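Local coordinates for hepatocyte growth factor-regulated tyrosine kinase substrate (Drosophila melanogaster, PDB 1DVP), which binds ubiquitin and phosphatidylinositol and drives multivesicular body formation on endosomes, promoting degradation of activated tyrosine kinase receptors, potentially by sorting them into these bodies, at residues C180-K194 / Y201-F214. Numbering follows the deposited sequence.
Sequences CRNCGQVFCGQCTAK and YGIEKEVRVCDGCF. With ZN (zinc ion), chain C; ZN (zinc ion), chain B; CIT (citric acid), chain D.
The thiolate of C180 is gripped from several sides: its SG binds a zinc ion and accepts the backbone N-H of C210 at 3.2 Å, a fairly straight bond (159°), while the N-H of C183 reaches it from within its own CxxC turn. C183, C210 and C213 complete this Cys4 site, one of the two zinc sites of the FYVE finger; C188 and C191 share the other with C164 and C167. C210 also caps the helix that starts at D211, its SG taking the N-H of C213, and its CB sits over one face of the F187 ring, 3.4 Å from the centroid. Next to the zinc ligand C180, R181 N donates to R208 O, and both arginines donate hydrogen bonds to O6 of a citrate probably carried over from crystallisation, R181 NH1 at 2.8 Å and R208 NE at 3.0 Å. This basic pocket, with H178 and H179 close by, is consistent with the phosphoinositide site of FYVE domains. R208 leaves the backbone with CG opposite its N (chi1 174°), then bends at chi3, which lets NH1 reach OG1 of T192 at 3.2 Å, with OG1 tilted from the guanidinium plane. A leucine in place of this arginine would probably leave T192 OG1 without this donor and take from citrate O6 the N-H of NE. T192 OG1 in turn donates to C188 O, linking the basic pocket to the second zinc loop. Farther on, K194 lays CD over the centre of the F214 ring, and its NZ forms a salt bridge with D211 OD1, 3.1 Å away, from above the carboxylate plane.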
ATOM      1  N   CYS A 180       0.157  -6.635   1.810  1.00 16.88           N
ATOM      2  CA  CYS A 180       1.153  -7.567   1.307  1.00 16.49           C
ATOM      3  C   CYS A 180       1.640  -6.878   0.010  1.00 16.35           C
ATOM      4  O   CYS A 180       0.827  -6.554  -0.863  1.00 15.82           O
ATOM      5  CB  CYS A 180       0.507  -8.883   0.882  1.00 16.18           C
ATOM      6  SG  CYS A 180       1.596 -10.025  -0.018  1.00 17.83           S
ATOM      7  N   ARG A 181       2.927  -6.736  -0.160  1.00 16.73           N
ATOM      8  CA  ARG A 181       3.430  -6.122  -1.394  1.00 17.39           C
ATOM      9  C   ARG A 181       3.363  -7.046  -2.617  1.00 17.83           C
ATOM     10  O   ARG A 181       3.533  -6.567  -3.721  1.00 18.40           O
ATOM     11  CB  ARG A 181       4.865  -5.661  -1.179  1.00 17.17           C
ATOM     12  CG  ARG A 181       4.968  -4.379  -0.513  1.00 16.87           C
ATOM     13  CD  ARG A 181       4.478  -4.379   0.898  1.00 17.44           C
ATOM     14  NE  ARG A 181       4.902  -3.131   1.537  1.00 17.97           N
ATOM     15  CZ  ARG A 181       4.438  -2.631   2.674  1.00 17.61           C
ATOM     16  NH1 ARG A 181       3.484  -3.228   3.396  1.00 17.36           N
ATOM     17  NH2 ARG A 181       4.957  -1.477   3.097  1.00 19.00           N
ATOM     18  N   ASN A 182       3.144  -8.358  -2.452  1.00 18.18           N
ATOM     19  CA  ASN A 182       3.019  -9.246  -3.596  1.00 18.93           C
ATOM     20  C   ASN A 182       1.593  -9.334  -4.148  1.00 18.79           C
ATOM     21  O   ASN A 182       1.414  -9.321  -5.379  1.00 18.91           O
ATOM     22  CB  ASN A 182       3.466 -10.695  -3.272  1.00 20.04           C
ATOM     23  CG  ASN A 182       3.617 -11.557  -4.530  1.00 20.45           C
ATOM     24  OD1 ASN A 182       3.041 -12.655  -4.632  1.00 21.61           O
ATOM     25  ND2 ASN A 182       4.379 -11.056  -5.510  1.00 20.83           N
ATOM     26  N   CYS A 183       0.567  -9.421  -3.289  1.00 18.60           N
ATOM     27  CA  CYS A 183      -0.805  -9.550  -3.844  1.00 18.26           C
ATOM     28  C   CYS A 183      -1.663  -8.314  -3.618  1.00 18.14           C
ATOM     29  O   CYS A 183      -2.760  -8.224  -4.128  1.00 17.69           O
ATOM     30  CB  CYS A 183      -1.531 -10.783  -3.271  1.00 17.59           C
ATOM     31  SG  CYS A 183      -1.826 -10.795  -1.454  1.00 17.76           S
ATOM     32  N   GLY A 184      -1.168  -7.374  -2.811  1.00 18.51           N
ATOM     33  CA  GLY A 184      -1.937  -6.147  -2.578  1.00 18.62           C
ATOM     34  C   GLY A 184      -3.097  -6.235  -1.581  1.00 18.43           C
ATOM     35  O   GLY A 184      -3.751  -5.236  -1.330  1.00 18.44           O
ATOM     36  N   GLN A 185      -3.386  -7.422  -1.028  1.00 18.40           N
ATOM     37  CA  GLN A 185      -4.483  -7.520  -0.032  1.00 18.60           C
ATOM     38  C   GLN A 185      -4.033  -6.964   1.318  1.00 17.79           C
ATOM     39  O   GLN A 185      -2.811  -6.778   1.516  1.00 17.45           O
ATOM     40  CB  GLN A 185      -4.909  -8.986   0.173  1.00 19.38           C
ATOM     41  CG  GLN A 185      -5.958  -9.385  -0.865  1.00 21.06           C
ATOM     42  CD  GLN A 185      -7.284  -8.686  -0.575  1.00 21.89           C
ATOM     43  OE1 GLN A 185      -7.509  -8.024   0.502  1.00 22.37           O
ATOM     44  NE2 GLN A 185      -8.176  -8.831  -1.487  1.00 22.33           N
ATOM     45  N   VAL A 186      -5.004  -6.756   2.233  1.00 17.16           N
ATOM     46  CA  VAL A 186      -4.731  -6.232   3.589  1.00 16.58           C
ATOM     47  C   VAL A 186      -4.845  -7.456   4.476  1.00 16.34           C
ATOM     48  O   VAL A 186      -5.691  -8.315   4.206  1.00 15.67           O
ATOM     49  CB  VAL A 186      -5.746  -5.151   4.114  1.00 16.77           C
ATOM     50  CG1 VAL A 186      -5.475  -3.789   3.417  1.00 17.10           C
ATOM     51  CG2 VAL A 186      -7.152  -5.587   3.831  1.00 17.04           C
ATOM     52  N   PHE A 187      -3.962  -7.498   5.474  1.00 15.56           N
ATOM     53  CA  PHE A 187      -3.820  -8.565   6.460  1.00 15.38           C
ATOM     54  C   PHE A 187      -3.413  -7.958   7.806  1.00 15.29           C
ATOM     55  O   PHE A 187      -2.957  -6.778   7.876  1.00 14.54           O
ATOM     56  CB  PHE A 187      -2.666  -9.516   6.055  1.00 15.24           C
ATOM     57  CG  PHE A 187      -2.787 -10.088   4.657  1.00 15.06           C
ATOM     58  CD1 PHE A 187      -2.443  -9.347   3.516  1.00 14.89           C
ATOM     59  CD2 PHE A 187      -3.217 -11.401   4.482  1.00 15.27           C
ATOM     60  CE1 PHE A 187      -2.525  -9.904   2.217  1.00 15.10           C
ATOM     61  CE2 PHE A 187      -3.312 -11.964   3.221  1.00 15.06           C
ATOM     62  CZ  PHE A 187      -2.960 -11.202   2.060  1.00 15.43           C
ATOM     63  N   CYS A 188      -3.563  -8.772   8.854  1.00 14.84           N
ATOM     64  CA  CYS A 188      -3.145  -8.401  10.189  1.00 15.40           C
ATOM     65  C   CYS A 188      -1.593  -8.595  10.182  1.00 15.70           C
ATOM     66  O   CYS A 188      -1.017  -9.143   9.256  1.00 15.49           O
ATOM     67  CB  CYS A 188      -3.762  -9.320  11.255  1.00 15.05           C
ATOM     68  SG  CYS A 188      -3.227 -11.053  11.120  1.00 13.54           S
ATOM     69  N   GLY A 189      -0.941  -8.059  11.193  1.00 16.26           N
ATOM     70  CA  GLY A 189       0.505  -8.141  11.308  1.00 17.05           C
ATOM     71  C   GLY A 189       0.978  -9.600  11.454  1.00 17.66           C
ATOM     72  O   GLY A 189       1.989  -9.950  10.867  1.00 17.19           O
ATOM     73  N   GLN A 190       0.250 -10.455  12.186  1.00 18.36           N
ATOM     74  CA  GLN A 190       0.670 -11.841  12.310  1.00 19.53           C
ATOM     75  C   GLN A 190       0.522 -12.631  11.034  1.00 19.46           C
ATOM     76  O   GLN A 190       1.183 -13.625  10.905  1.00 19.70           O
ATOM     77  CB  GLN A 190      -0.058 -12.606  13.450  1.00 20.56           C
ATOM     78  CG  GLN A 190       0.038 -11.860  14.709  1.00 21.72           C
ATOM     79  CD  GLN A 190      -0.863 -12.465  15.738  1.00 22.64           C
ATOM     80  OE1 GLN A 190      -0.533 -13.493  16.332  1.00 23.77           O
ATOM     81  NE2 GLN A 190      -2.030 -11.885  15.910  1.00 22.98           N
ATOM     82  N   CYS A 191      -0.335 -12.223  10.089  1.00 19.29           N
ATOM     83  CA  CYS A 191      -0.358 -12.953   8.819  1.00 19.42           C
ATOM     84  C   CYS A 191       0.629 -12.370   7.771  1.00 19.35           C
ATOM     85  O   CYS A 191       0.689 -12.871   6.670  1.00 19.08           O
ATOM     86  CB  CYS A 191      -1.764 -12.970   8.202  1.00 19.14           C
ATOM     87  SG  CYS A 191      -2.926 -14.103   9.101  1.00 20.17           S
ATOM     88  N   THR A 192       1.363 -11.315   8.125  1.00 19.82           N
ATOM     89  CA  THR A 192       2.346 -10.660   7.236  1.00 20.12           C
ATOM     90  C   THR A 192       3.600 -10.324   8.042  1.00 20.96           C
ATOM     91  O   THR A 192       4.140  -9.222   7.950  1.00 21.03           O
ATOM     92  CB  THR A 192       1.761  -9.310   6.605  1.00 19.84           C
ATOM     93  OG1 THR A 192       1.108  -8.520   7.619  1.00 19.43           O
ATOM     94  CG2 THR A 192       0.785  -9.644   5.558  1.00 19.07           C
ATOM     95  N   ALA A 193       4.054 -11.279   8.852  1.00 21.89           N
ATOM     96  CA  ALA A 193       5.234 -11.038   9.697  1.00 23.17           C
ATOM     97  C   ALA A 193       6.561 -11.427   8.981  1.00 23.83           C
ATOM     98  O   ALA A 193       7.664 -11.209   9.504  1.00 24.00           O
ATOM     99  CB  ALA A 193       5.060 -11.809  11.087  1.00 23.22           C
ATOM    100  N   LYS A 194       6.458 -11.997   7.794  1.00 24.88           N
ATOM    101  CA  LYS A 194       7.645 -12.379   7.029  1.00 26.20           C
ATOM    102  C   LYS A 194       7.830 -11.394   5.867  1.00 27.01           C
ATOM    103  O   LYS A 194       6.924 -10.654   5.470  1.00 26.80           O
ATOM    104  CB  LYS A 194       7.528 -13.792   6.451  1.00 26.08           C
ATOM    105  CG  LYS A 194       7.354 -14.948   7.497  1.00 26.61           C
ATOM    106  CD  LYS A 194       7.252 -16.284   6.758  1.00 26.71           C
ATOM    107  CE  LYS A 194       6.544 -17.410   7.567  1.00 26.71           C
ATOM    108  NZ  LYS A 194       5.337 -17.843   6.779  1.00 26.86           N
ATOM    109  N   TYR A 201       9.183  -7.071  -9.487  1.00 26.26           N
ATOM    110  CA  TYR A 201       8.432  -5.835  -9.434  1.00 26.55           C
ATOM    111  C   TYR A 201       9.391  -4.661  -9.237  1.00 26.17           C
ATOM    112  O   TYR A 201       8.945  -3.569  -8.925  1.00 25.46           O
ATOM    113  CB  TYR A 201       7.460  -5.788  -8.242  1.00 27.20           C
ATOM    114  CG  TYR A 201       6.335  -6.774  -8.267  1.00 28.37           C
ATOM    115  CD1 TYR A 201       5.933  -7.391  -9.432  1.00 29.06           C
ATOM    116  CD2 TYR A 201       5.638  -7.051  -7.086  1.00 28.95           C
ATOM    117  CE1 TYR A 201       4.841  -8.283  -9.429  1.00 29.67           C
ATOM    118  CE2 TYR A 201       4.582  -7.897  -7.067  1.00 29.49           C
ATOM    119  CZ  TYR A 201       4.173  -8.520  -8.236  1.00 30.00           C
ATOM    120  OH  TYR A 201       3.062  -9.333  -8.173  1.00 30.12           O
ATOM    121  N   GLY A 202      10.698  -4.912  -9.360  1.00 26.14           N
ATOM    122  CA  GLY A 202      11.704  -3.858  -9.193  1.00 26.07           C
ATOM    123  C   GLY A 202      11.990  -3.605  -7.731  1.00 26.28           C
ATOM    124  O   GLY A 202      12.577  -2.578  -7.370  1.00 26.00           O
ATOM    125  N   ILE A 203      11.594  -4.532  -6.859  1.00 26.49           N
ATOM    126  CA  ILE A 203      11.850  -4.304  -5.442  1.00 27.21           C
ATOM    127  C   ILE A 203      12.947  -5.261  -4.964  1.00 27.53           C
ATOM    128  O   ILE A 203      12.693  -6.432  -4.757  1.00 27.34           O
ATOM    129  CB  ILE A 203      10.576  -4.556  -4.633  1.00 27.37           C
ATOM    130  CG1 ILE A 203       9.391  -3.872  -5.333  1.00 27.28           C
ATOM    131  CG2 ILE A 203      10.753  -4.065  -3.190  1.00 27.41           C
ATOM    132  CD1 ILE A 203       8.076  -4.055  -4.612  1.00 26.95           C
ATOM    133  N   GLU A 204      14.161  -4.765  -4.774  1.00 28.18           N
ATOM    134  CA  GLU A 204      15.269  -5.635  -4.369  1.00 28.79           C
ATOM    135  C   GLU A 204      15.335  -5.866  -2.859  1.00 28.99           C
ATOM    136  O   GLU A 204      15.738  -6.931  -2.411  1.00 29.35           O
ATOM    137  CB  GLU A 204      16.617  -5.069  -4.864  1.00 29.10           C
ATOM    138  CG  GLU A 204      16.765  -5.022  -6.352  1.00 29.65           C
ATOM    139  CD  GLU A 204      17.006  -6.390  -6.966  1.00 29.77           C
ATOM    140  OE1 GLU A 204      17.941  -7.097  -6.518  1.00 30.49           O
ATOM    141  OE2 GLU A 204      16.272  -6.768  -7.903  1.00 30.09           O
ATOM    142  N   LYS A 205      14.946  -4.877  -2.079  1.00 28.99           N
ATOM    143  CA  LYS A 205      14.936  -5.026  -0.625  1.00 29.10           C
ATOM    144  C   LYS A 205      13.787  -5.960  -0.176  1.00 28.52           C
ATOM    145  O   LYS A 205      12.792  -6.153  -0.883  1.00 28.65           O
ATOM    146  CB  LYS A 205      14.753  -3.654  -0.006  1.00 29.68           C
ATOM    147  CG  LYS A 205      13.320  -3.106  -0.145  1.00 30.50           C
ATOM    148  CD  LYS A 205      13.214  -1.655   0.336  1.00 31.14           C
ATOM    149  CE  LYS A 205      13.722  -1.496   1.736  1.00 31.45           C
ATOM    150  NZ  LYS A 205      12.599  -1.640   2.739  1.00 32.18           N
ATOM    151  N   GLU A 206      13.940  -6.559   0.995  1.00 27.94           N
ATOM    152  CA  GLU A 206      12.926  -7.451   1.527  1.00 27.22           C
ATOM    153  C   GLU A 206      11.777  -6.591   2.044  1.00 26.24           C
ATOM    154  O   GLU A 206      12.000  -5.691   2.843  1.00 25.97           O
ATOM    155  CB  GLU A 206      13.511  -8.288   2.650  1.00 28.07           C
ATOM    156  CG  GLU A 206      14.341  -9.417   2.094  1.00 30.03           C
ATOM    157  CD  GLU A 206      14.850 -10.357   3.147  1.00 30.79           C
ATOM    158  OE1 GLU A 206      15.566 -11.320   2.784  1.00 31.40           O
ATOM    159  OE2 GLU A 206      14.535 -10.133   4.336  1.00 31.94           O
ATOM    160  N   VAL A 207      10.570  -6.867   1.566  1.00 24.73           N
ATOM    161  CA  VAL A 207       9.399  -6.114   1.958  1.00 23.74           C
ATOM    162  C   VAL A 207       8.345  -7.075   2.580  1.00 23.15           C
ATOM    163  O   VAL A 207       8.415  -8.293   2.422  1.00 22.63           O
ATOM    164  CB  VAL A 207       8.788  -5.395   0.725  1.00 23.69           C
ATOM    165  CG1 VAL A 207       9.722  -4.276   0.213  1.00 24.02           C
ATOM    166  CG2 VAL A 207       8.545  -6.397  -0.388  1.00 23.52           C
ATOM    167  N   ARG A 208       7.338  -6.505   3.249  1.00 22.56           N
ATOM    168  CA  ARG A 208       6.289  -7.307   3.903  1.00 21.45           C
ATOM    169  C   ARG A 208       5.444  -8.120   2.889  1.00 21.01           C
ATOM    170  O   ARG A 208       5.045  -7.559   1.893  1.00 20.92           O
ATOM    171  CB  ARG A 208       5.379  -6.342   4.691  1.00 21.15           C
ATOM    172  CG  ARG A 208       4.141  -7.029   5.307  1.00 20.49           C
ATOM    173  CD  ARG A 208       3.135  -6.016   5.789  1.00 20.45           C
ATOM    174  NE  ARG A 208       3.739  -5.133   6.774  1.00 20.58           N
ATOM    175  CZ  ARG A 208       3.912  -5.419   8.059  1.00 20.65           C
ATOM    176  NH1 ARG A 208       3.526  -6.581   8.541  1.00 20.55           N
ATOM    177  NH2 ARG A 208       4.449  -4.526   8.863  1.00 20.80           N
ATOM    178  N   VAL A 209       5.233  -9.439   3.117  1.00 20.61           N
ATOM    179  CA  VAL A 209       4.369 -10.258   2.274  1.00 20.34           C
ATOM    180  C   VAL A 209       3.439 -11.131   3.193  1.00 20.59           C
ATOM    181  O   VAL A 209       3.754 -11.379   4.345  1.00 20.90           O
ATOM    182  CB  VAL A 209       5.160 -11.212   1.348  1.00 20.49           C
ATOM    183  CG1 VAL A 209       5.935 -10.423   0.275  1.00 20.03           C
ATOM    184  CG2 VAL A 209       6.162 -12.038   2.134  1.00 20.11           C
ATOM    185  N   CYS A 210       2.310 -11.584   2.686  1.00 20.57           N
ATOM    186  CA  CYS A 210       1.424 -12.442   3.455  1.00 20.88           C
ATOM    187  C   CYS A 210       1.949 -13.907   3.366  1.00 21.40           C
ATOM    188  O   CYS A 210       2.793 -14.268   2.516  1.00 20.95           O
ATOM    189  CB  CYS A 210      -0.008 -12.355   2.900  1.00 20.92           C
ATOM    190  SG  CYS A 210      -0.201 -13.228   1.384  1.00 21.79           S
ATOM    191  N   ASP A 211       1.423 -14.740   4.249  1.00 21.69           N
ATOM    192  CA  ASP A 211       1.813 -16.138   4.321  1.00 22.25           C
ATOM    193  C   ASP A 211       1.555 -16.878   3.033  1.00 22.40           C
ATOM    194  O   ASP A 211       2.408 -17.566   2.578  1.00 22.35           O
ATOM    195  CB  ASP A 211       1.114 -16.805   5.523  1.00 22.43           C
ATOM    196  CG  ASP A 211       1.739 -16.361   6.820  1.00 23.11           C
ATOM    197  OD1 ASP A 211       2.873 -15.903   6.750  1.00 23.45           O
ATOM    198  OD2 ASP A 211       1.145 -16.459   7.897  1.00 23.90           O
ATOM    199  N   GLY A 212       0.384 -16.720   2.440  1.00 22.78           N
ATOM    200  CA  GLY A 212       0.108 -17.387   1.174  1.00 23.90           C
ATOM    201  C   GLY A 212       1.132 -17.055   0.090  1.00 24.74           C
ATOM    202  O   GLY A 212       1.598 -17.951  -0.626  1.00 24.72           O
ATOM    203  N   CYS A 213       1.461 -15.759  -0.052  1.00 25.39           N
ATOM    204  CA  CYS A 213       2.456 -15.286  -1.053  1.00 25.99           C
ATOM    205  C   CYS A 213       3.863 -15.759  -0.703  1.00 26.56           C
ATOM    206  O   CYS A 213       4.600 -16.177  -1.564  1.00 26.90           O
ATOM    207  CB  CYS A 213       2.430 -13.732  -1.169  1.00 25.27           C
ATOM    208  SG  CYS A 213       0.965 -13.206  -2.091  1.00 24.84           S
ATOM    209  N   PHE A 214       4.248 -15.686   0.560  1.00 27.51           N
ATOM    210  CA  PHE A 214       5.570 -16.152   0.959  1.00 28.53           C
ATOM    211  C   PHE A 214       5.736 -17.639   0.596  1.00 29.24           C
ATOM    212  O   PHE A 214       6.836 -18.084   0.218  1.00 29.13           O
ATOM    213  CB  PHE A 214       5.739 -16.020   2.453  1.00 28.91           C
ATOM    214  CG  PHE A 214       7.070 -16.467   2.938  1.00 29.29           C
ATOM    215  CD1 PHE A 214       8.129 -15.588   2.962  1.00 29.39           C
ATOM    216  CD2 PHE A 214       7.259 -17.783   3.387  1.00 29.65           C
ATOM    217  CE1 PHE A 214       9.357 -15.993   3.427  1.00 29.71           C
ATOM    218  CE2 PHE A 214       8.495 -18.205   3.859  1.00 29.64           C
ATOM    219  CZ  PHE A 214       9.544 -17.312   3.881  1.00 29.59           C
TER
HETATM  220 ZN    ZN C 402       0.105 -11.712  -0.467  1.00 20.28          ZN
HETATM  221 ZN    ZN B 401      -4.431 -12.405   9.836  1.00 19.20          ZN
HETATM  222  C1  CIT D 300       4.891   0.738   6.511  1.00 24.52           C
HETATM  223  O1  CIT D 300       5.751  -0.005   7.085  1.00 24.62           O
HETATM  224  O2  CIT D 300       5.452   1.374   5.383  1.00 24.46           O
HETATM  225  C2  CIT D 300       3.313   1.005   6.838  1.00 24.40           C
HETATM  226  C3  CIT D 300       2.537   0.069   5.897  1.00 23.90           C
HETATM  227  O7  CIT D 300       2.784   0.270   4.501  1.00 23.98           O
HETATM  228  C4  CIT D 300       1.003   0.086   5.899  1.00 23.47           C
HETATM  229  C5  CIT D 300       0.443  -0.826   4.847  1.00 22.54           C
HETATM  230  O3  CIT D 300       1.010  -1.837   4.363  1.00 22.27           O
HETATM  231  O4  CIT D 300      -0.756  -0.433   4.385  1.00 21.90           O
HETATM  232  C6  CIT D 300       2.850  -1.334   6.541  1.00 24.24           C
HETATM  233  O5  CIT D 300       2.372  -1.717   7.570  1.00 23.93           O
HETATM  234  O6  CIT D 300       3.624  -2.187   6.000  1.00 24.67           O
HETATM  235  O   HOH W   1       3.741  -8.032  11.169  1.00 25.87           O
HETATM  236  O   HOH W   2       3.351 -14.259   9.317  1.00 20.40           O
HETATM  237  O   HOH W   3       4.334 -13.234   6.340  1.00 18.59           O